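Novel protein similar to vertebrate potassium voltage-gated channel, subfamily H (Eag-related) family (Danio rerio, PDB 3UKN) probably forms the potassium-selective pore of a voltage-gated channel, of which this fragment is the cytoplasmic C-linker and cyclic nucleotide-binding homology domain. Local coordinates at residues V48-D53 against Q112-Q117; K75-L80 against Q171-K176; C103-F108 against L165-L170. All blocks are in the same frame, centred on the assembly; numbering follows the deposited sequence.

Interaction 1 (V48-D53 against Q112-Q117)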
loop_
_atom_site.group_PDB
_atom_site.type_symbol
_atom_site.label_atom_id
_atom_site.label_comp_id
_atom_site.label_asym_id
_atom_site.label_seq_id
_atom_site.Cartn_x
_atom_site.Cartn_y
_atom_site.Cartn_z
ATOM N N VAL B 48 -9.284 10.567 -2.156
ATOM C CA VAL B 48 -8.193 10.249 -1.252
ATOM C C VAL B 48 -8.430 8.910 -0.589
ATOM O O VAL B 48 -7.501 8.124 -0.441
ATOM C CB VAL B 48 -7.990 11.305 -0.179
ATOM C CG1 VAL B 48 -7.054 10.768 0.912
ATOM C CG2 VAL B 48 -7.432 12.557 -0.815
ATOM N N ASN B 49 -9.671 8.651 -0.193
ATOM C CA ASN B 49 -10.005 7.421 0.519
ATOM C C ASN B 49 -9.524 6.191 -0.233
ATOM O O ASN B 49 -8.985 5.276 0.371
ATOM C CB ASN B 49 -11.510 7.329 0.803
ATOM C CG ASN B 49 -11.901 6.009 1.453
ATOM O OD1 ASN B 49 -11.553 5.740 2.598
ATOM N ND2 ASN B 49 -12.628 5.182 0.721
ATOM N N ASN B 50 -9.697 6.177 -1.553
ATOM C CA ASN B 50 -9.264 5.036 -2.347
ATOM C C ASN B 50 -7.784 5.051 -2.724
ATOM O O ASN B 50 -7.261 4.052 -3.232
ATOM C CB ASN B 50 -10.139 4.875 -3.601
ATOM C CG ASN B 50 -11.501 4.281 -3.283
ATOM O OD1 ASN B 50 -11.852 4.101 -2.117
ATOM N ND2 ASN B 50 -12.272 3.976 -4.317
ATOM N N GLY B 51 -7.102 6.168 -2.492
ATOM C CA GLY B 51 -5.701 6.259 -2.854
ATOM C C GLY B 51 -4.727 6.422 -1.696
ATOM O O GLY B 51 -3.586 6.884 -1.891
ATOM N N ILE B 52 -5.149 6.041 -0.491
ATOM C CA ILE B 52 -4.315 6.263 0.693
ATOM C C ILE B 52 -2.979 5.516 0.663
ATOM O O ILE B 52 -2.837 4.460 0.038
ATOM C CB ILE B 52 -5.054 5.937 2.018
ATOM C CG1 ILE B 52 -5.112 4.432 2.260
ATOM C CG2 ILE B 52 -6.442 6.556 2.037
ATOM C CD1 ILE B 52 -5.845 4.057 3.545
ATOM N N ASP B 53 -1.992 6.089 1.341
ATOM C CA ASP B 53 -0.676 5.485 1.470
ATOM C C ASP B 53 -0.732 4.437 2.565
ATOM O O ASP B 53 -0.957 4.788 3.724
ATOM C CB ASP B 53 0.345 6.569 1.826
ATOM C CG ASP B 53 1.724 6.005 2.120
ATOM O OD1 ASP B 53 1.968 4.828 1.782
ATOM O OD2 ASP B 53 2.567 6.745 2.685
ATOM N N GLN B 112 -19.377 8.537 -1.939
ATOM C CA GLN B 112 -20.484 7.791 -1.362
ATOM C C GLN B 112 -20.520 6.368 -1.927
ATOM O O GLN B 112 -20.360 6.161 -3.134
ATOM C CB GLN B 112 -21.802 8.510 -1.629
ATOM C CG GLN B 112 -23.009 7.746 -1.131
ATOM C CD GLN B 112 -24.284 8.532 -1.267
ATOM O OE1 GLN B 112 -24.259 9.740 -1.488
ATOM N NE2 GLN B 112 -25.415 7.848 -1.141
ATOM N N GLY B 113 -20.701 5.392 -1.044
ATOM C CA GLY B 113 -20.756 4.000 -1.449
ATOM C C GLY B 113 -19.412 3.289 -1.451
ATOM O O GLY B 113 -19.362 2.057 -1.482
ATOM N N ASP B 114 -18.320 4.048 -1.437
ATOM C CA ASP B 114 -17.005 3.428 -1.312
ATOM C C ASP B 114 -16.859 2.757 0.057
ATOM O O ASP B 114 -17.610 3.059 0.995
ATOM C CB ASP B 114 -15.872 4.441 -1.557
ATOM C CG ASP B 114 -15.640 4.718 -3.046
ATOM O OD1 ASP B 114 -16.147 3.937 -3.883
ATOM O OD2 ASP B 114 -14.945 5.705 -3.385
ATOM N N ALA B 115 -15.914 1.825 0.162
ATOM C CA ALA B 115 -15.568 1.273 1.455
ATOM C C ALA B 115 -14.605 2.230 2.161
ATOM O O ALA B 115 -13.620 2.674 1.571
ATOM C CB ALA B 115 -14.946 -0.090 1.302
ATOM N N LEU B 116 -14.905 2.554 3.416
ATOM C CA LEU B 116 -14.047 3.423 4.204
ATOM C C LEU B 116 -12.687 2.756 4.417
ATOM O O LEU B 116 -12.618 1.608 4.858
ATOM C CB LEU B 116 -14.713 3.745 5.543
ATOM C CG LEU B 116 -14.013 4.803 6.406
ATOM C CD1 LEU B 116 -14.000 6.190 5.729
ATOM C CD2 LEU B 116 -14.645 4.861 7.791
ATOM N N GLN B 117 -11.608 3.463 4.105
ATOM C CA GLN B 117 -10.278 2.877 4.235
ATOM C C GLN B 117 -9.530 3.423 5.449
ATOM O O GLN B 117 -8.511 2.885 5.859
ATOM C CB GLN B 117 -9.455 3.159 2.975
ATOM C CG GLN B 117 -10.042 2.602 1.683
ATOM C CD GLN B 117 -9.890 1.107 1.583
ATOM O OE1 GLN B 117 -8.982 0.524 2.181
ATOM N NE2 GLN B 117 -10.796 0.464 0.847
HETATM O O HOH W 1 -12.636 1.980 -1.256
#
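Asn-49 and Gln-117 bring the two backbones closest, 5.9 Å between their CA atoms, where a turn of helical backbone angles at 48-50 lies against the irregular loop 112-117. The side-chain amide of Asn-49 bonds to the main chain of that loop at two points, accepting a hydrogen bond at one and donating at the other. Its OD1 accepts Gln-117 N at 2.7 Å, on a lone pair in the carbonyl plane, while its ND2 donates almost straight, at 171°, to Ala-115 O at 2.8 Å. That oxygen lies in the plane of the Asn-49 amide, but ND2 sits above the plane of the Ala-115 carbonyl. With CG anti to the backbone N (chi1 176°), the short side chain reaches directly across, and both ends of the amide are used, which fixes its flip. Tyr-120 OH also bonds to OD1, so this buried oxygen has two partners.

Gln-117 crosses Asn-49 at about a right angle. With CG beside its own backbone N (chi1 -60°), it sets CG 3.2 Å from Asn-49 O, and the bend at chi2 then turns the amide. Ile-52 lays CD1 against Gln-117 CB at 3.8 Å, an apolar branch suited to covering the aliphatic part of the glutamine. The amide of Asn-50 faces the carboxylate of Asp-114, with ND2 3.3 Å from OD2. A water donates to Ala-115 O and accepts from Gln-117 NE2, bridging the two.

Backbone bonds of Val-48 with Phe-108 and of Asn-49 with Leu-109 already hold this segment; the asparagine amide adds two more, joining the C-linker segment after helix 32-45 to the loop that leads into strand 118-122 of the beta roll of the cyclic nucleotide-binding homology domain.

Interaction 2 (K75-L80 against Q171-K176)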
loop_
_atom_site.group_PDB
_atom_site.type_symbol
_atom_site.label_atom_id
_atom_site.label_comp_id
_atom_site.label_asym_id
_atom_site.label_seq_id
_atom_site.Cartn_x
_atom_site.Cartn_y
_atom_site.Cartn_z
ATOM N N LYS B 75 1.254 14.412 17.150
ATOM C CA LYS B 75 0.223 14.395 16.121
ATOM C C LYS B 75 -1.134 14.914 16.611
ATOM O O LYS B 75 -1.725 14.352 17.534
ATOM C CB LYS B 75 0.080 12.976 15.559
ATOM C CG LYS B 75 1.292 12.511 14.726
ATOM C CD LYS B 75 1.443 13.339 13.460
ATOM C CE LYS B 75 2.883 13.349 12.970
ATOM N NZ LYS B 75 3.018 14.082 11.681
ATOM N N GLU B 76 -1.628 15.970 15.963
ATOM C CA GLU B 76 -2.893 16.603 16.328
ATOM C C GLU B 76 -4.042 15.602 16.440
ATOM O O GLU B 76 -4.861 15.687 17.358
ATOM C CB GLU B 76 -3.258 17.708 15.335
ATOM C CG GLU B 76 -2.383 18.952 15.419
ATOM C CD GLU B 76 -1.067 18.829 14.648
ATOM O OE1 GLU B 76 -0.671 17.697 14.287
ATOM O OE2 GLU B 76 -0.427 19.879 14.404
ATOM N N LEU B 77 -4.092 14.650 15.516
ATOM C CA LEU B 77 -5.119 13.628 15.555
ATOM C C LEU B 77 -5.177 13.016 16.947
ATOM O O LEU B 77 -6.239 12.953 17.550
ATOM C CB LEU B 77 -4.871 12.561 14.483
ATOM C CG LEU B 77 -5.928 11.486 14.205
ATOM C CD1 LEU B 77 -5.964 11.118 12.721
ATOM C CD2 LEU B 77 -5.640 10.253 15.036
ATOM N N LEU B 78 -4.032 12.610 17.475
ATOM C CA LEU B 78 -3.995 11.880 18.733
ATOM C C LEU B 78 -4.205 12.754 19.960
ATOM O O LEU B 78 -4.155 12.253 21.081
ATOM C CB LEU B 78 -2.663 11.139 18.894
ATOM C CG LEU B 78 -2.443 9.957 17.963
ATOM C CD1 LEU B 78 -1.093 9.332 18.256
ATOM C CD2 LEU B 78 -3.595 8.951 18.091
ATOM N N GLN B 79 -4.408 14.052 19.770
ATOM C CA GLN B 79 -4.673 14.909 20.925
ATOM C C GLN B 79 -6.130 14.837 21.378
ATOM O O GLN B 79 -6.458 15.294 22.465
ATOM C CB GLN B 79 -4.243 16.352 20.656
ATOM C CG GLN B 79 -2.734 16.520 20.586
ATOM C CD GLN B 79 -2.323 17.775 19.848
ATOM O OE1 GLN B 79 -3.032 18.783 19.867
ATOM N NE2 GLN B 79 -1.178 17.716 19.180
ATOM N N LEU B 80 -6.992 14.236 20.565
ATOM C CA LEU B 80 -8.414 14.164 20.904
ATOM C C LEU B 80 -8.708 13.451 22.247
ATOM O O LEU B 80 -7.948 12.575 22.668
ATOM C CB LEU B 80 -9.182 13.479 19.774
ATOM C CG LEU B 80 -9.169 14.182 18.421
ATOM C CD1 LEU B 80 -9.568 13.212 17.292
ATOM C CD2 LEU B 80 -10.051 15.463 18.461
ATOM N N GLN B 171 -4.894 14.580 8.283
ATOM C CA GLN B 171 -4.164 13.459 8.853
ATOM C C GLN B 171 -5.094 12.270 8.867
ATOM O O GLN B 171 -6.312 12.431 8.814
ATOM C CB GLN B 171 -3.723 13.746 10.287
ATOM C CG GLN B 171 -2.677 14.807 10.399
ATOM C CD GLN B 171 -2.195 15.007 11.816
ATOM O OE1 GLN B 171 -2.638 14.330 12.750
ATOM N NE2 GLN B 171 -1.279 15.948 11.986
ATOM N N TYR B 172 -4.531 11.073 8.980
ATOM C CA TYR B 172 -5.361 9.879 8.954
ATOM C C TYR B 172 -4.591 8.646 9.385
ATOM O O TYR B 172 -3.356 8.627 9.372
ATOM C CB TYR B 172 -5.972 9.681 7.552
ATOM C CG TYR B 172 -4.975 9.336 6.457
ATOM C CD1 TYR B 172 -4.648 8.003 6.171
ATOM C CD2 TYR B 172 -4.368 10.340 5.691
ATOM C CE1 TYR B 172 -3.728 7.677 5.138
ATOM C CE2 TYR B 172 -3.447 10.018 4.659
ATOM C CZ TYR B 172 -3.133 8.694 4.400
ATOM O OH TYR B 172 -2.235 8.399 3.389
ATOM N N ILE B 173 -5.347 7.621 9.750
ATOM C CA ILE B 173 -4.828 6.312 10.095
ATOM C C ILE B 173 -5.725 5.277 9.386
ATOM O O ILE B 173 -6.958 5.372 9.447
ATOM C CB ILE B 173 -4.915 6.084 11.588
ATOM C CG1 ILE B 173 -4.222 7.218 12.336
ATOM C CG2 ILE B 173 -4.319 4.736 11.966
ATOM C CD1 ILE B 173 -4.125 6.983 13.826
ATOM N N SER B 174 -5.111 4.318 8.696
ATOM C CA SER B 174 -5.859 3.311 7.967
ATOM C C SER B 174 -6.578 2.449 8.966
ATOM O O SER B 174 -6.084 2.230 10.081
ATOM C CB SER B 174 -4.918 2.426 7.152
ATOM O OG SER B 174 -4.052 1.705 8.016
ATOM N N LEU B 175 -7.733 1.931 8.573
ATOM C CA LEU B 175 -8.477 1.018 9.445
ATOM C C LEU B 175 -7.653 -0.237 9.701
ATOM O O LEU B 175 -7.687 -0.810 10.785
ATOM C CB LEU B 175 -9.820 0.641 8.811
ATOM C CG LEU B 175 -10.735 1.839 8.594
ATOM C CD1 LEU B 175 -12.175 1.370 8.324
ATOM C CD2 LEU B 175 -10.651 2.779 9.831
ATOM N N LYS B 176 -6.910 -0.661 8.685
ATOM C CA LYS B 176 -6.059 -1.834 8.820
ATOM C C LYS B 176 -5.027 -1.606 9.925
ATOM O O LYS B 176 -4.885 -2.427 10.817
ATOM C CB LYS B 176 -5.361 -2.113 7.493
ATOM C CG LYS B 176 -4.607 -3.433 7.400
ATOM C CD LYS B 176 -3.950 -3.543 6.024
ATOM C CE LYS B 176 -2.654 -4.340 6.047
ATOM N NZ LYS B 176 -2.891 -5.793 6.286
#
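Gln-171 NE2 donates to Glu-76 OE1 at 3.0 Å, reaching the carboxylate from above its plane. The two flat groups stand steeply to each other, 73° apart, and the hydrogen bond is bent, 141° at the hydrogen. At the other end of the same amide, OE1 accepts from the backbone of 75-80: Leu-77 N donates to it at 3.1 Å, tilted from the carbonyl plane, and Leu-77 CB packs beside it at 3.3 Å. A glutamine suits this place because one group can both accept and donate, and its chain, extended beyond CG (chi2 -176°), carries the amide from the strand to the turn.

Lys-75 runs obliquely by, its CD 4.0 Å from Gln-171 NE2; its ammonium instead bonds to His-28 of the second subunit. Beyond the polar pair, Leu-77 turns to the sheet. Its CD1 rests by the backbone of Tyr-172, while CD2 meets Ile-173 CD1 at 3.8 Å, two methyl groups closing a buried patch that Phe-121 of strand 118-122 and Ile-98 extend.

Gln-171 and Ile-173, two apart on strand 168-174, both point toward the turn, as alternation in a beta strand dictates. The arrangement is that of a connection between helices laid over one face of the beta roll, in a domain of the cyclic nucleotide-binding fold.

Interaction 3 (C103-F108 against L165-L170)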
loop_
_atom_site.group_PDB
_atom_site.type_symbol
_atom_site.label_atom_id
_atom_site.label_comp_id
_atom_site.label_asym_id
_atom_site.label_seq_id
_atom_site.Cartn_x
_atom_site.Cartn_y
_atom_site.Cartn_z
ATOM N N CYS B 103 -5.092 18.415 0.128
ATOM C CA CYS B 103 -6.288 18.120 -0.634
ATOM C C CYS B 103 -6.695 19.418 -1.345
ATOM O O CYS B 103 -6.577 20.507 -0.787
ATOM C CB CYS B 103 -7.387 17.608 0.318
ATOM S SG CYS B 103 -8.810 16.852 -0.495
ATOM N N ALA B 104 -7.129 19.311 -2.593
ATOM C CA ALA B 104 -7.480 20.498 -3.366
ATOM C C ALA B 104 -8.984 20.750 -3.328
ATOM O O ALA B 104 -9.775 19.823 -3.104
ATOM C CB ALA B 104 -7.004 20.356 -4.800
ATOM N N PRO B 105 -9.392 22.009 -3.540
ATOM C CA PRO B 105 -10.818 22.332 -3.558
ATOM C C PRO B 105 -11.549 21.465 -4.575
ATOM O O PRO B 105 -11.078 21.314 -5.691
ATOM C CB PRO B 105 -10.835 23.797 -4.011
ATOM C CG PRO B 105 -9.518 24.329 -3.610
ATOM C CD PRO B 105 -8.552 23.193 -3.777
ATOM N N GLY B 106 -12.686 20.900 -4.185
ATOM C CA GLY B 106 -13.485 20.076 -5.078
ATOM C C GLY B 106 -12.975 18.650 -5.212
ATOM O O GLY B 106 -13.577 17.825 -5.909
ATOM N N GLU B 107 -11.857 18.362 -4.555
ATOM C CA GLU B 107 -11.276 17.017 -4.582
ATOM C C GLU B 107 -12.032 16.124 -3.592
ATOM O O GLU B 107 -12.272 16.528 -2.452
ATOM C CB GLU B 107 -9.765 17.056 -4.273
ATOM C CG GLU B 107 -9.122 15.683 -4.015
ATOM C CD GLU B 107 -7.604 15.755 -3.734
ATOM O OE1 GLU B 107 -7.021 16.862 -3.837
ATOM O OE2 GLU B 107 -6.999 14.700 -3.405
ATOM N N PHE B 108 -12.422 14.926 -4.027
ATOM C CA PHE B 108 -13.179 14.010 -3.161
ATOM C C PHE B 108 -12.278 13.331 -2.134
ATOM O O PHE B 108 -11.325 12.636 -2.504
ATOM C CB PHE B 108 -13.895 12.925 -3.986
ATOM C CG PHE B 108 -15.137 13.403 -4.678
ATOM C CD1 PHE B 108 -16.393 13.170 -4.120
ATOM C CD2 PHE B 108 -15.054 14.079 -5.890
ATOM C CE1 PHE B 108 -17.542 13.613 -4.753
ATOM C CE2 PHE B 108 -16.209 14.532 -6.534
ATOM C CZ PHE B 108 -17.455 14.292 -5.962
ATOM N N LEU B 165 -13.559 21.874 0.274
ATOM C CA LEU B 165 -14.125 23.131 -0.200
ATOM C C LEU B 165 -13.003 24.113 -0.467
ATOM O O LEU B 165 -13.057 24.893 -1.415
ATOM C CB LEU B 165 -15.072 23.718 0.840
ATOM C CG LEU B 165 -16.475 23.135 0.833
ATOM C CD1 LEU B 165 -17.150 23.395 2.170
ATOM C CD2 LEU B 165 -17.256 23.746 -0.320
ATOM N N THR B 166 -11.996 24.077 0.400
ATOM C CA THR B 166 -10.778 24.850 0.211
ATOM C C THR B 166 -9.606 23.871 0.194
ATOM O O THR B 166 -9.796 22.647 0.304
ATOM C CB THR B 166 -10.581 25.887 1.345
ATOM O OG1 THR B 166 -10.182 25.225 2.555
ATOM C CG2 THR B 166 -11.879 26.657 1.602
ATOM N N TYR B 167 -8.401 24.405 0.023
ATOM C CA TYR B 167 -7.194 23.636 0.268
ATOM C C TYR B 167 -7.240 23.121 1.690
ATOM O O TYR B 167 -7.493 23.893 2.621
ATOM C CB TYR B 167 -5.952 24.488 0.016
ATOM C CG TYR B 167 -5.735 24.698 -1.457
ATOM C CD1 TYR B 167 -5.183 23.686 -2.229
ATOM C CD2 TYR B 167 -6.131 25.868 -2.089
ATOM C CE1 TYR B 167 -4.996 23.835 -3.584
ATOM C CE2 TYR B 167 -5.955 26.030 -3.462
ATOM C CZ TYR B 167 -5.381 25.003 -4.203
ATOM O OH TYR B 167 -5.186 25.113 -5.561
ATOM N N CYS B 168 -7.031 21.811 1.838
ATOM C CA CYS B 168 -7.116 21.128 3.133
ATOM C C CYS B 168 -5.848 20.367 3.490
ATOM O O CYS B 168 -5.166 19.809 2.632
ATOM C CB CYS B 168 -8.268 20.124 3.140
ATOM S SG CYS B 168 -9.897 20.836 3.081
ATOM N N ASP B 169 -5.561 20.333 4.783
ATOM C CA ASP B 169 -4.468 19.539 5.308
ATOM C C ASP B 169 -5.038 18.468 6.239
ATOM O O ASP B 169 -5.568 18.774 7.310
ATOM C CB ASP B 169 -3.485 20.432 6.052
ATOM C CG ASP B 169 -2.203 19.721 6.400
ATOM O OD1 ASP B 169 -2.238 18.488 6.605
ATOM O OD2 ASP B 169 -1.159 20.399 6.476
ATOM N N LEU B 170 -4.926 17.213 5.820
ATOM C CA LEU B 170 -5.546 16.108 6.522
ATOM C C LEU B 170 -4.532 15.159 7.145
ATOM O O LEU B 170 -3.445 14.968 6.612
ATOM C CB LEU B 170 -6.413 15.327 5.541
ATOM C CG LEU B 170 -7.504 16.140 4.848
ATOM C CD1 LEU B 170 -8.071 15.354 3.667
ATOM C CD2 LEU B 170 -8.595 16.467 5.839
#
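Cys-103, ending strand 99-103, pairs with Cys-168 as an antiparallel hydrogen-bonded pair. Cys-103 N donates to Cys-168 O at 2.9 Å, and Cys-168 N returns the bond to Cys-103 O at 3.0 Å. Their CB atoms lie side by side on the same face of the sheet, 3.9 Å apart, yet the sulfurs diverge: SG of Cys-103 is anti to its own N (chi1 -167°), whereas that of Cys-168 lies beside the N (chi1 -68°). The small side chains suit this buried face, where Leu-170 CD1 joins them against Cys-103 CB and Met-127 covers Cys-168.

At Ala-104 the chain leaves the strand. Its methyl brushes Tyr-167 CE1, and its N is held within the loop by Glu-107 OE1. Pro-105 comes next and sets CD over the centre of the Tyr-167 ring, 3.5 Å from the centroid and 8° off the normal, a CH-pi contact; its CB touches Leu-165 O at 3.6 Å. Gly-106 follows in the type II turn from Ala-104 to Glu-107, where its positive phi comes easily to a glycine. Buried Glu-107 closes the turn, its second oxygen bonded to Trp-46.

The chemistry is thus graded, from paired backbone bonds and buried thiols to a proline C-H set over a tyrosine face at the exposed end. Proline, with polarised C-H groups beside its nitrogen, is well suited to an electron-rich ring, and the geometry implies a favourable contact that covers one ring face as the strands part.

In the fold
The three contacts lie 15 to 18 Å apart, centre to centre, around one beta roll. Interactions 2 and 3 use successive parts of strand 168-174: interaction 3 pairs its start with strand 99-103, and interaction 2 brings the loop after helix 63-71 onto its end. Interaction 1 crosses both along the chain and touches both: Gln-117 O with Leu-175 N and Asp-53 N with Tyr-172 OH on one side, Val-48 N with Phe-108 O on the other. Chain order runs 48-53, 75-80, 103-108, 112-117, 165-170, 171-176, so two early segments from the mainly helical part are held against later beta structure, and C-linker and homology domain pack as one unit.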